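Local coordinates for protein 4-alpha-glucanotransferase (Corynebacterium glutamicum, PDB 5B68) that is an amylomaltase of the 4-alpha-glucanotransferase family, built on a TIM-barrel domain joined to an N-terminal beta-sandwich domain, at residues L627-L630 and L631-L634; A328-C331 and A332-T336; P663-T666 and R667-P671; A369-K372 and R373-D376. One frame throughout, in Å; residues are numbered along the deposited sequence.

In the fold
Along the chain the order is contact 2, contact 4, contact 1, contact 3. All four belong to the 4-alpha-glucanotransferase part of the chain, built round a parallel beta-barrel of TIM type. Contacts 2 and 4 sit on consecutive helices, 307-338 and 349-376, with centres 32 Å apart. Contact 1 is on helix 627-639, and contact 3 is in the loop between helices 650-654 and 694-702. Contacts 1 and 2 are on opposite sides of the chain's centre, their centres 50 Å apart. No two contacts touch; the nearest atoms of contacts 2 and 3 are about 13 Å apart. They are therefore separate local features of the helices and loops.

Contact 1 of 4, residues L627-L630 and L631-L634; sequences LAEL and LEGL
The first two turns of the alpha-helix 627-639 bring Leu627 and Leu631 together along one side. The CD2 methyl of Leu627 touches CD1 of Leu631 at 3.7 Å, and Leu627 CD1 lies 3.8 Å from Leu631 CD1. Leu627 CG is anti to the backbone N (chi1 -163°), whereas Leu631 CG lies anti to its own carbonyl carbon. The two branches meet obliquely, methyl against methyl. Leu631 CG also rests 3.5 Å from Leu627 O. That oxygen accepts the Leu631 N-H at 2.9 Å in an almost straight bond of 179°. One turn on, Leu630 O receives Leu634 N at 2.9 Å, and Leu634 CG leans on the same carbonyl. Glu632 runs back along the helix, with CG 3.3 Å from Ala628 O. The polar partner of its carboxylate is on another helix: OE2 forms a salt bridge with Arg698 of helix 694-702. Glu629 turns the other way, toward the helix start, where OE1 accepts a hydrogen bond from Glu626 N. The leucines face neighbouring helices and, at Leu634, a loop with Leu532 and Trp533. Leu627 and Leu630 pack on Leu569, Leu630 and Leu634 on Leu602, and Leu631 on Leu695. Leu627, Leu630, Leu631 and Leu634, with Glu629 and Glu632, form the pattern of an amphipathic helix.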
loop_
_atom_site.group_PDB
_atom_site.type_symbol
_atom_site.label_atom_id
_atom_site.label_comp_id
_atom_site.label_asym_id
_atom_site.label_seq_id
_atom_site.Cartn_x
_atom_site.Cartn_y
_atom_site.Cartn_z
ATOM N N LEU A 627 -11.140 -31.485 -8.020
ATOM C CA LEU A 627 -10.634 -30.165 -7.731
ATOM C C LEU A 627 -11.733 -29.140 -7.919
ATOM O O LEU A 627 -11.946 -28.318 -7.062
ATOM C CB LEU A 627 -9.522 -29.842 -8.725
ATOM C CG LEU A 627 -8.523 -28.707 -8.497
ATOM C CD1 LEU A 627 -8.381 -27.779 -9.680
ATOM C CD2 LEU A 627 -8.760 -27.940 -7.217
ATOM N N ALA A 628 -12.480 -29.242 -9.004
ATOM C CA ALA A 628 -13.538 -28.286 -9.277
ATOM C C ALA A 628 -14.602 -28.294 -8.189
ATOM O O ALA A 628 -15.121 -27.268 -7.836
ATOM C CB ALA A 628 -14.159 -28.521 -10.643
ATOM N N GLU A 629 -14.941 -29.465 -7.681
ATOM C CA GLU A 629 -15.925 -29.540 -6.612
ATOM C C GLU A 629 -15.460 -28.847 -5.326
ATOM O O GLU A 629 -16.217 -28.195 -4.657
ATOM C CB GLU A 629 -16.333 -30.988 -6.353
ATOM C CG GLU A 629 -16.710 -31.729 -7.625
ATOM C CD GLU A 629 -17.079 -33.180 -7.382
ATOM O OE1 GLU A 629 -16.247 -33.948 -6.897
ATOM O OE2 GLU A 629 -18.220 -33.541 -7.678
ATOM N N LEU A 630 -14.196 -29.008 -5.003
ATOM C CA LEU A 630 -13.630 -28.395 -3.796
ATOM C C LEU A 630 -13.542 -26.882 -3.980
ATOM O O LEU A 630 -13.936 -26.156 -3.093
ATOM C CB LEU A 630 -12.283 -29.005 -3.498
ATOM C CG LEU A 630 -12.368 -30.467 -3.048
ATOM C CD1 LEU A 630 -11.019 -31.124 -3.170
ATOM C CD2 LEU A 630 -12.892 -30.581 -1.658
ATOM N N LEU A 631 -13.069 -26.448 -5.139
ATOM C CA LEU A 631 -13.106 -25.018 -5.464
ATOM C C LEU A 631 -14.486 -24.429 -5.372
ATOM O O LEU A 631 -14.712 -23.388 -4.798
ATOM C CB LEU A 631 -12.556 -24.793 -6.844
ATOM C CG LEU A 631 -11.070 -24.976 -6.980
ATOM C CD1 LEU A 631 -10.707 -25.028 -8.415
ATOM C CD2 LEU A 631 -10.292 -23.863 -6.236
ATOM N N GLU A 632 -15.472 -25.108 -5.944
ATOM C CA GLU A 632 -16.832 -24.630 -5.860
ATOM C C GLU A 632 -17.265 -24.519 -4.396
ATOM O O GLU A 632 -17.904 -23.549 -4.006
ATOM C CB GLU A 632 -17.769 -25.605 -6.616
ATOM C CG GLU A 632 -17.804 -25.414 -8.094
ATOM C CD GLU A 632 -18.535 -26.556 -8.845
ATOM O OE1 GLU A 632 -18.520 -27.727 -8.389
ATOM O OE2 GLU A 632 -19.057 -26.259 -9.915
ATOM N N GLY A 633 -16.982 -25.549 -3.593
ATOM C CA GLY A 633 -17.442 -25.565 -2.203
ATOM C C GLY A 633 -16.811 -24.459 -1.344
ATOM O O GLY A 633 -17.478 -23.778 -0.594
ATOM N N LEU A 634 -15.529 -24.245 -1.515
ATOM C CA LEU A 634 -14.828 -23.169 -0.743
ATOM C C LEU A 634 -15.318 -21.799 -1.163
ATOM O O LEU A 634 -15.412 -20.878 -0.342
ATOM C CB LEU A 634 -13.314 -23.291 -0.908
ATOM C CG LEU A 634 -12.694 -24.605 -0.334
ATOM C CD1 LEU A 634 -11.228 -24.674 -0.708
ATOM C CD2 LEU A 634 -12.958 -24.764 1.130
#

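Contact 2 of 4, residues A328-C331 and A332-T336; sequences ATWC and ADRET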
loop_
_atom_site.group_PDB
_atom_site.type_symbol
_atom_site.label_atom_id
_atom_site.label_comp_id
_atom_site.label_asym_id
_atom_site.label_seq_id
_atom_site.Cartn_x
_atom_site.Cartn_y
_atom_site.Cartn_z
ATOM N N ALA A 328 10.481 13.215 -11.593
ATOM C CA ALA A 328 10.922 13.160 -12.998
ATOM C C ALA A 328 12.401 13.605 -13.111
ATOM O O ALA A 328 13.146 13.055 -13.888
ATOM C CB ALA A 328 10.054 14.026 -13.850
ATOM N N THR A 329 12.790 14.570 -12.294
ATOM C CA THR A 329 14.183 15.045 -12.289
ATOM C C THR A 329 15.092 13.963 -11.731
ATOM O O THR A 329 16.161 13.719 -12.257
ATOM C CB THR A 329 14.331 16.336 -11.477
ATOM O OG1 THR A 329 13.474 17.345 -12.025
ATOM C CG2 THR A 329 15.791 16.775 -11.438
ATOM N N TRP A 330 14.669 13.285 -10.665
ATOM C CA TRP A 330 15.362 12.157 -10.119
ATOM C C TRP A 330 15.521 11.073 -11.204
ATOM O O TRP A 330 16.615 10.500 -11.325
ATOM C CB TRP A 330 14.663 11.579 -8.861
ATOM C CG TRP A 330 15.302 10.364 -8.296
ATOM C CD1 TRP A 330 16.221 10.304 -7.316
ATOM C CD2 TRP A 330 15.045 8.999 -8.694
ATOM N NE1 TRP A 330 16.598 8.983 -7.099
ATOM C CE2 TRP A 330 15.884 8.181 -7.938
ATOM C CE3 TRP A 330 14.177 8.414 -9.621
ATOM C CZ2 TRP A 330 15.904 6.781 -8.084
ATOM C CZ3 TRP A 330 14.200 6.988 -9.767
ATOM C CH2 TRP A 330 15.048 6.225 -9.009
ATOM N N CYS A 331 14.460 10.785 -11.956
ATOM C CA CYS A 331 14.585 9.799 -13.059
ATOM C C CYS A 331 15.641 10.226 -14.106
ATOM O O CYS A 331 16.431 9.432 -14.515
ATOM C CB CYS A 331 13.309 9.608 -13.803
ATOM S SG CYS A 331 12.029 8.829 -12.694
ATOM N N ALA A 332 15.598 11.482 -14.484
ATOM C CA ALA A 332 16.593 12.048 -15.436
ATOM C C ALA A 332 17.997 11.884 -14.901
ATOM O O ALA A 332 18.920 11.372 -15.603
ATOM C CB ALA A 332 16.222 13.508 -15.708
ATOM N N ASP A 333 18.190 12.182 -13.621
ATOM C CA ASP A 333 19.496 12.022 -13.014
ATOM C C ASP A 333 19.978 10.567 -12.972
ATOM O O ASP A 333 21.185 10.340 -13.160
ATOM C CB ASP A 333 19.551 12.608 -11.618
ATOM C CG ASP A 333 19.502 14.125 -11.618
ATOM O OD1 ASP A 333 19.768 14.737 -12.683
ATOM O OD2 ASP A 333 19.145 14.668 -10.554
ATOM N N ARG A 334 19.086 9.630 -12.663
ATOM C CA ARG A 334 19.424 8.216 -12.637
ATOM C C ARG A 334 19.770 7.684 -14.021
ATOM O O ARG A 334 20.708 6.947 -14.196
ATOM C CB ARG A 334 18.276 7.403 -12.036
ATOM C CG ARG A 334 18.319 7.332 -10.516
ATOM C CD ARG A 334 19.160 6.163 -10.032
ATOM N NE ARG A 334 18.893 5.012 -10.882
ATOM C CZ ARG A 334 18.377 3.853 -10.483
ATOM N NH1 ARG A 334 18.152 2.909 -11.378
ATOM N NH2 ARG A 334 18.101 3.632 -9.215
ATOM N N GLU A 335 18.987 8.080 -15.001
ATOM C CA GLU A 335 19.238 7.713 -16.376
ATOM C C GLU A 335 20.647 8.206 -16.814
ATOM O O GLU A 335 21.444 7.480 -17.423
ATOM C CB GLU A 335 18.179 8.275 -17.331
ATOM C CG GLU A 335 18.576 8.057 -18.786
ATOM C CD GLU A 335 17.578 8.438 -19.834
ATOM O OE1 GLU A 335 17.992 8.525 -21.005
ATOM O OE2 GLU A 335 16.397 8.671 -19.552
ATOM N N THR A 336 20.919 9.475 -16.549
ATOM C CA THR A 336 22.209 10.064 -16.979
ATOM C C THR A 336 23.424 9.396 -16.318
ATOM O O THR A 336 24.441 9.205 -16.976
ATOM C CB THR A 336 22.174 11.557 -16.728
ATOM O OG1 THR A 336 21.061 12.112 -17.471
ATOM C CG2 THR A 336 23.522 12.149 -17.126
#
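Arg334 sets its CG methylene over one face of the Trp330 indole. This CG is 3.7 Å from the centroid of the six-membered ring and 20° off the ring normal, a CH-pi contact. The nearest ring atom is Trp330 CZ2, 3.5 Å from Arg334 CG. The touching point is displaced toward the rim of the indole. The arginine chain bends at chi2 and chi3, and carries the guanidinium to the ring's rim, where Trp330 CH2 lies over one of its faces. Ring and guanidinium planes are 58° apart, well short of a parallel stack, and Arg334 NH2 comes no closer than 4.0 Å to Trp330 CH2. Trp330 CG is anti to the backbone N (chi1 177°), which stands the ring beside the next turn. At the indole edge, in its plane, lies Cys331 SG. The ring also packs on Ala396, Gln399 and Asn400 of helix 396-400. On another side of the helix, Thr329 and Asp333 point the same way. Asp333 OD1 makes a salt bridge with Arg349 of helix 349-376, and Glu335 OE2 bonds to Tyr356 OH on that helix. Thr336 OG1 reaches back to Ala332 O at 2.9 Å, adding a second donor to the backbone N-H of Thr336. Aromatic and arginine side chains four residues apart, overlapping along one face, are an i to i+4 pair of an alpha-helix, here in helix 307-338.

Contact 3 of 4, residues P663-T666 and R667-P671; sequences PGTT and RDMYP. With SO4 (sulfate ion), chain E.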
loop_
_atom_site.group_PDB
_atom_site.type_symbol
_atom_site.label_atom_id
_atom_site.label_comp_id
_atom_site.label_asym_id
_atom_site.label_seq_id
_atom_site.Cartn_x
_atom_site.Cartn_y
_atom_site.Cartn_z
ATOM N N PRO A 663 6.816 -16.097 0.661
ATOM C CA PRO A 663 7.415 -15.114 1.595
ATOM C C PRO A 663 8.697 -15.627 2.244
ATOM O O PRO A 663 8.851 -16.858 2.414
ATOM C CB PRO A 663 6.294 -14.869 2.639
ATOM C CG PRO A 663 5.048 -15.017 1.817
ATOM C CD PRO A 663 5.342 -16.158 0.863
ATOM N N GLY A 664 9.640 -14.712 2.475
ATOM C CA GLY A 664 10.935 -15.090 3.026
ATOM C C GLY A 664 11.777 -16.035 2.163
ATOM O O GLY A 664 12.607 -16.805 2.694
ATOM N N THR A 665 11.545 -16.030 0.852
ATOM C CA THR A 665 12.512 -16.539 -0.107
ATOM C C THR A 665 12.951 -15.353 -0.903
ATOM O O THR A 665 12.253 -14.339 -0.944
ATOM C CB THR A 665 11.932 -17.540 -1.114
ATOM O OG1 THR A 665 10.820 -16.954 -1.792
ATOM C CG2 THR A 665 11.495 -18.827 -0.419
ATOM N N THR A 666 14.112 -15.468 -1.537
ATOM C CA THR A 666 14.686 -14.397 -2.320
ATOM C C THR A 666 14.696 -14.796 -3.775
ATOM O O THR A 666 14.459 -15.948 -4.134
ATOM C CB THR A 666 16.163 -14.141 -1.857
ATOM O OG1 THR A 666 16.753 -15.413 -1.518
ATOM C CG2 THR A 666 16.185 -13.280 -0.634
ATOM N N ARG A 667 14.995 -13.844 -4.633
ATOM C CA ARG A 667 14.802 -14.009 -6.049
ATOM C C ARG A 667 15.674 -15.094 -6.701
ATOM O O ARG A 667 15.330 -15.612 -7.749
ATOM C CB ARG A 667 14.937 -12.682 -6.768
ATOM C CG ARG A 667 16.376 -12.141 -6.878
ATOM C CD ARG A 667 16.390 -10.673 -7.301
ATOM N NE ARG A 667 17.722 -10.104 -7.182
ATOM C CZ ARG A 667 18.247 -9.562 -6.090
ATOM N NH1 ARG A 667 17.593 -9.507 -4.925
ATOM N NH2 ARG A 667 19.511 -9.100 -6.149
ATOM N N ASP A 668 16.807 -15.421 -6.095
ATOM C CA ASP A 668 17.621 -16.555 -6.572
ATOM C C ASP A 668 17.046 -17.921 -6.115
ATOM O O ASP A 668 17.497 -18.957 -6.560
ATOM C CB ASP A 668 19.073 -16.442 -6.060
ATOM C CG ASP A 668 19.143 -16.329 -4.535
ATOM O OD1 ASP A 668 18.071 -16.125 -3.858
ATOM O OD2 ASP A 668 20.276 -16.400 -4.022
ATOM N N MET A 669 16.096 -17.922 -5.208
ATOM C CA MET A 669 15.473 -19.157 -4.759
ATOM C C MET A 669 14.218 -19.570 -5.585
ATOM O O MET A 669 14.010 -20.732 -5.876
ATOM C CB MET A 669 15.151 -19.009 -3.280
ATOM C CG MET A 669 16.361 -18.614 -2.412
ATOM S SD MET A 669 15.841 -18.253 -0.742
ATOM C CE MET A 669 15.441 -19.930 -0.240
ATOM N N TYR A 670 13.395 -18.602 -5.956
ATOM C CA TYR A 670 12.106 -18.861 -6.633
ATOM C C TYR A 670 11.793 -17.598 -7.404
ATOM O O TYR A 670 12.087 -16.502 -6.887
ATOM C CB TYR A 670 11.032 -19.111 -5.586
ATOM C CG TYR A 670 9.682 -19.495 -6.180
ATOM C CD1 TYR A 670 9.447 -20.776 -6.611
ATOM C CD2 TYR A 670 8.646 -18.567 -6.264
ATOM C CE1 TYR A 670 8.195 -21.156 -7.133
ATOM C CE2 TYR A 670 7.394 -18.921 -6.781
ATOM C CZ TYR A 670 7.177 -20.232 -7.228
ATOM O OH TYR A 670 5.933 -20.612 -7.789
ATOM N N PRO A 671 11.150 -17.677 -8.557
ATOM C CA PRO A 671 10.915 -16.452 -9.319
ATOM C C PRO A 671 9.699 -15.665 -8.834
ATOM O O PRO A 671 8.742 -15.497 -9.563
ATOM C CB PRO A 671 10.690 -16.955 -10.745
ATOM C CG PRO A 671 10.756 -18.436 -10.694
ATOM C CD PRO A 671 10.678 -18.860 -9.276
HETATM S S SO4 E . 8.444 -11.267 1.218
HETATM O O1 SO4 E . 7.664 -11.055 -0.032
HETATM O O2 SO4 E . 8.807 -9.921 1.698
HETATM O O3 SO4 E . 7.589 -11.945 2.219
HETATM O O4 SO4 E . 9.598 -12.148 0.997
#
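A type I beta-turn at Thr666-Met669 folds this surface loop back on itself, with Arg667 and Asp668 at its corner. Met669 N donates to Thr666 O at 2.8 Å, from above the carbonyl plane, and Tyr670 N adds a weak bond to the same oxygen. The Thr666 side chain lies over the turn. Its OG1 sits between the backbone N and the carbonyl carbon (chi1 36°), and from there donates to Asp668 OD1 at 2.8 Å, nearly along the C-O axis of that carboxylate oxygen. Met669 CG lies beside its backbone N (chi1 -54°) and chi2 is extended, which sets SD 3.4 Å from Thr666 N, a weak but fairly straight N-H...S bond of 166°. The chi3 bend then takes CE near Thr665 CG2. Thr665 OG1 is held outside the turn, by Gln662 O and Asn672 ND2. Further back, Gly664 N donates to sulfate O4 at 3.0 Å and more weakly to O3. Asn661 ND2 also bonds this ion, which probably came from the crystallisation liquor. Thus Thr666 O and OG1 are well bonded within the turn, while Thr666 N has a weak sulfur acceptor there; Gly664 and Asn661 bind the sulfate through neutral N-H groups, not charged ones.

Contact 4 of 4, residues A369-K372 and R373-D376; sequences AAQK and RAVD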
loop_
_atom_site.group_PDB
_atom_site.type_symbol
_atom_site.label_atom_id
_atom_site.label_comp_id
_atom_site.label_asym_id
_atom_site.label_seq_id
_atom_site.Cartn_x
_atom_site.Cartn_y
_atom_site.Cartn_z
ATOM N N ALA A 369 -8.639 5.247 -18.294
ATOM C CA ALA A 369 -9.432 4.525 -19.294
ATOM C C ALA A 369 -9.755 3.109 -18.810
ATOM O O ALA A 369 -10.872 2.639 -19.052
ATOM C CB ALA A 369 -8.702 4.460 -20.618
ATOM N N ALA A 370 -8.817 2.510 -18.083
ATOM C CA ALA A 370 -9.087 1.190 -17.494
ATOM C C ALA A 370 -10.241 1.284 -16.494
ATOM O O ALA A 370 -11.135 0.403 -16.467
ATOM C CB ALA A 370 -7.886 0.574 -16.828
ATOM N N GLN A 371 -10.205 2.267 -15.609
ATOM C CA GLN A 371 -11.258 2.410 -14.609
ATOM C C GLN A 371 -12.584 2.691 -15.287
ATOM O O GLN A 371 -13.601 2.224 -14.869
ATOM C CB GLN A 371 -10.934 3.494 -13.574
ATOM C CG GLN A 371 -12.094 3.870 -12.672
ATOM C CD GLN A 371 -12.411 2.819 -11.636
ATOM O OE1 GLN A 371 -11.934 1.716 -11.714
ATOM N NE2 GLN A 371 -13.236 3.161 -10.687
ATOM N N LYS A 372 -12.553 3.487 -16.335
ATOM C CA LYS A 372 -13.784 3.778 -17.054
ATOM C C LYS A 372 -14.377 2.518 -17.676
ATOM O O LYS A 372 -15.553 2.311 -17.663
ATOM C CB LYS A 372 -13.533 4.815 -18.138
ATOM C CG LYS A 372 -14.764 5.286 -18.868
ATOM C CD LYS A 372 -14.422 6.440 -19.785
ATOM C CE LYS A 372 -15.663 7.119 -20.302
ATOM N NZ LYS A 372 -16.516 6.162 -21.029
ATOM N N ARG A 373 -13.511 1.677 -18.198
ATOM C CA ARG A 373 -13.947 0.432 -18.768
ATOM C C ARG A 373 -14.589 -0.449 -17.728
ATOM O O ARG A 373 -15.611 -1.045 -17.956
ATOM C CB ARG A 373 -12.738 -0.309 -19.270
ATOM C CG ARG A 373 -12.407 -0.047 -20.705
ATOM C CD ARG A 373 -12.773 -1.286 -21.477
ATOM N NE ARG A 373 -11.634 -1.938 -22.078
ATOM C CZ ARG A 373 -11.740 -3.073 -22.756
ATOM N NH1 ARG A 373 -10.683 -3.623 -23.303
ATOM N NH2 ARG A 373 -12.923 -3.648 -22.877
ATOM N N ALA A 374 -13.951 -0.515 -16.573
ATOM C CA ALA A 374 -14.476 -1.337 -15.490
ATOM C C ALA A 374 -15.859 -0.887 -15.051
ATOM O O ALA A 374 -16.774 -1.672 -14.866
ATOM C CB ALA A 374 -13.523 -1.348 -14.329
ATOM N N VAL A 375 -16.033 0.413 -14.864
ATOM C CA VAL A 375 -17.259 0.923 -14.371
ATOM C C VAL A 375 -18.346 0.864 -15.478
ATOM O O VAL A 375 -19.497 0.595 -15.193
ATOM C CB VAL A 375 -17.066 2.380 -13.944
ATOM C CG1 VAL A 375 -18.412 3.047 -13.656
ATOM C CG2 VAL A 375 -16.231 2.420 -12.678
ATOM N N ASP A 376 -17.979 1.117 -16.724
ATOM C CA ASP A 376 -18.968 1.028 -17.829
ATOM C C ASP A 376 -19.418 -0.423 -18.073
ATOM O O ASP A 376 -20.512 -0.658 -18.589
ATOM C CB ASP A 376 -18.406 1.626 -19.102
ATOM C CG ASP A 376 -18.334 3.179 -19.082
ATOM O OD1 ASP A 376 -18.916 3.862 -18.206
ATOM O OD2 ASP A 376 -17.619 3.687 -19.985
#
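Four i to i+4 backbone bonds carry the helix through Ala369-Asp376, its last two turns. They run from Arg373 N to Ala369 O, Ala374 N to Ala370 O, Val375 N to Gln371 O and Asp376 N to Lys372 O, all 2.9 to 3.0 Å long. On the outer side, Lys372 and Asp376 form a salt bridge. Lys372 NZ donates to the syn lone pair of Asp376 OD2 at 2.9 Å. The lysine leaves the helix with CG anti to the backbone N (chi1 -175°), stays extended to CE, and bends only at its last torsion, which turns NZ onto the carboxylate. The CG of Lys372 also lies 3.5 Å from Asp376 OD2, and the ammonium and methylene groups therefore meet the same oxygen. Both residues are exposed, and solvent would probably weaken the attraction. Gln371 bends at chi2 and brings NE2 to 3.7 Å from Val375 CG2, while that methyl rests 3.4 Å from Gln371 O. The amide is bound beyond the helix: OE1 accepts from Ile383 N in the next strand, and NE2 makes a weak bond to Ile381 O just before it. Ala370 and Ala374, with small side chains, pack on Leu201 and Ala205 of helix 198-209. Arg373 also touches Asn203 and Ser206 of that helix. One face on a neighbouring helix, one amide tied to the following strand and charges outside are features of an outer helix of a TIM barrel, here helix 349-376 leading into strand 382-387.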